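PDB 3B1N: ribokinase, putative from Burkholderia thailandensis, which probably phosphorylates nucleosides with ATP, as a kinase of the ribokinase (pfkB) family, and binds the nucleoside analogue mizoribine together with ADP. Local coordinates for residues F117-G120 / A121-S125. Residues are numbered along the deposited sequence; the frame is centred on the assembly and turned at random.
With MZR (5-hydroxy-1-(beta-D-ribofuranosyl)-1H-imidazole-4-carboxamide), chain F.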
loop_
_atom_site.group_PDB
_atom_site.type_symbol
_atom_site.label_atom_id
_atom_site.label_comp_id
_atom_site.label_asym_id
_atom_site.label_seq_id
_atom_site.Cartn_x
_atom_site.Cartn_y
_atom_site.Cartn_z
ATOM N N PHE B 117 -1.593 4.626 -7.372
ATOM C CA PHE B 117 -2.724 5.063 -8.202
ATOM C C PHE B 117 -2.359 4.899 -9.664
ATOM O O PHE B 117 -1.355 5.463 -10.105
ATOM C CB PHE B 117 -3.084 6.520 -7.837
ATOM C CG PHE B 117 -4.439 6.932 -8.304
ATOM C CD1 PHE B 117 -5.572 6.674 -7.513
ATOM C CD2 PHE B 117 -4.573 7.573 -9.539
ATOM C CE1 PHE B 117 -6.822 7.069 -7.978
ATOM C CE2 PHE B 117 -5.836 7.932 -10.014
ATOM C CZ PHE B 117 -6.946 7.694 -9.207
ATOM N N HIS B 118 -3.161 4.116 -10.393
ATOM C CA HIS B 118 -2.969 3.999 -11.841
ATOM C C HIS B 118 -4.008 4.879 -12.537
ATOM O O HIS B 118 -5.181 4.551 -12.515
ATOM C CB HIS B 118 -3.079 2.578 -12.370
ATOM C CG HIS B 118 -2.622 2.490 -13.805
ATOM N ND1 HIS B 118 -3.505 2.361 -14.860
ATOM C CD2 HIS B 118 -1.391 2.650 -14.361
ATOM C CE1 HIS B 118 -2.829 2.392 -15.997
ATOM N NE2 HIS B 118 -1.546 2.553 -15.724
ATOM N N PRO B 119 -3.574 6.003 -13.098
ATOM C CA PRO B 119 -4.518 7.017 -13.542
ATOM C C PRO B 119 -5.439 6.563 -14.638
ATOM O O PRO B 119 -6.607 6.946 -14.596
ATOM C CB PRO B 119 -3.651 8.208 -13.974
ATOM C CG PRO B 119 -2.285 7.629 -14.107
ATOM C CD PRO B 119 -2.177 6.457 -13.228
ATOM N N GLY B 120 -4.965 5.798 -15.625
ATOM C CA GLY B 120 -5.841 5.444 -16.728
ATOM C C GLY B 120 -6.496 6.698 -17.307
ATOM O O GLY B 120 -5.851 7.737 -17.552
ATOM N N ALA B 121 -7.804 6.608 -17.485
ATOM C CA ALA B 121 -8.591 7.680 -18.096
ATOM C C ALA B 121 -8.498 9.005 -17.342
ATOM O O ALA B 121 -8.694 10.068 -17.932
ATOM C CB ALA B 121 -10.033 7.246 -18.216
ATOM N N MET B 122 -8.176 8.976 -16.053
ATOM C CA MET B 122 -7.989 10.202 -15.334
ATOM C C MET B 122 -6.914 11.131 -15.901
ATOM O O MET B 122 -6.988 12.356 -15.735
ATOM C CB MET B 122 -7.741 9.896 -13.836
ATOM C CG MET B 122 -7.721 11.183 -12.958
ATOM S SD MET B 122 -7.138 10.901 -11.264
ATOM C CE MET B 122 -5.360 10.978 -11.460
ATOM N N MET B 123 -5.947 10.546 -16.622
ATOM C CA MET B 123 -4.860 11.346 -17.223
ATOM C C MET B 123 -5.411 12.386 -18.189
ATOM O O MET B 123 -4.757 13.407 -18.442
ATOM C CB MET B 123 -3.863 10.466 -17.968
ATOM C CG MET B 123 -3.127 9.535 -17.129
ATOM S SD MET B 123 -1.653 8.904 -18.015
ATOM C CE MET B 123 -1.821 9.653 -19.655
ATOM N N GLN B 124 -6.611 12.131 -18.727
ATOM C CA GLN B 124 -7.232 13.046 -19.727
ATOM C C GLN B 124 -8.350 13.892 -19.122
ATOM O O GLN B 124 -9.172 14.415 -19.867
ATOM C CB GLN B 124 -7.813 12.280 -20.934
ATOM C CG GLN B 124 -6.910 11.157 -21.478
ATOM C CD GLN B 124 -5.539 11.639 -21.829
ATOM O OE1 GLN B 124 -5.352 12.782 -22.217
ATOM N NE2 GLN B 124 -4.537 10.752 -21.678
ATOM N N SER B 125 -8.389 14.015 -17.784
ATOM C CA SER B 125 -9.519 14.745 -17.145
ATOM C C SER B 125 -9.710 16.187 -17.601
ATOM O O SER B 125 -10.820 16.692 -17.553
ATOM C CB SER B 125 -9.398 14.673 -15.615
ATOM O OG SER B 125 -8.323 15.466 -15.113
HETATM N N1 MZR F . -5.623 11.392 -7.524
HETATM O O3 MZR F . -8.074 10.431 -6.598
HETATM C C4 MZR F . -7.192 9.679 -5.792
HETATM C C5 MZR F . -5.749 9.756 -5.819
HETATM C C6 MZR F . -4.948 10.604 -6.705
HETATM O O6 MZR F . -3.709 10.485 -6.598
HETATM N N7 MZR F . -5.373 8.852 -4.872
HETATM C C8 MZR F . -6.486 8.304 -4.331
HETATM N N9 MZR F . -7.624 8.805 -4.893
HETATM C "C1'" MZR F . -9.012 8.484 -4.524
HETATM C "C2'" MZR F . -9.378 7.017 -4.379
HETATM O "O2'" MZR F . -9.895 6.606 -5.641
HETATM C "C3'" MZR F . -10.381 7.041 -3.198
HETATM O "O3'" MZR F . -11.709 6.592 -3.479
HETATM C "C4'" MZR F . -10.392 8.474 -2.735
HETATM O "O4'" MZR F . -9.157 8.986 -3.200
HETATM C "C5'" MZR F . -10.471 8.566 -1.229
HETATM O "O5'" MZR F . -10.509 9.982 -0.908
HETATM O O HOH W 1 -5.638 7.867 -20.980
#
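Gly-120 and Pro-119 hold a 3-10 turn that runs through residues 121-125 by their carbonyl oxygens. Met-123 N donates to Gly-120 O at 3.0 Å, and the bond is fairly straight (N-H...O 163°). Met-122 N donates to Pro-119 O in a more bent bond. Both bonds join residues three apart, the spacing of a 3-10 turn. A water gives a weak bond to Gly-120 O and accepts one from Gln-124 NE2.

Pro-119 also packs against Met-123. The tight spot is Pro-119 CB to Met-123 CG, 3.5 Å. Met-123 is exposed and lies at the outer side of the turn. Pro-119 is buried, and Val-39 of the second subunit packs on it.

Strand 113-118 is the outermost strand, within this chain, of the small lid sheet of the ribokinase fold. At Phe-117 this sheet continues into the second subunit through a parallel ladder. The lid covers the nucleoside pocket, and mizoribine is bound here. One face of the Phe-117 ring carries the imidazole, with MZR C5 displaced from the ring centre, and Phe-117 CE1 is 3.4 Å from MZR C4.

Met-122 extends toward the nucleoside. Its CG is anti to the backbone N (chi1 -172°), the chain runs on extended, and a bend at chi3 (84°) brings the methyl back to Phe-117. Met-122 CE lies 3.4 Å from Phe-117 CE2. Met-122 SD is 4.6 Å from the centroid of the Phe-117 ring and oblique to it, a Met-aromatic contact. The thioether chain runs across the ring side chain rather than along it. Met-122 CE comes within 4.0 Å of the carboxamide nitrogen MZR N1. Ser-8, which hydrogen-bonds to mizoribine, touches Met-122 as well.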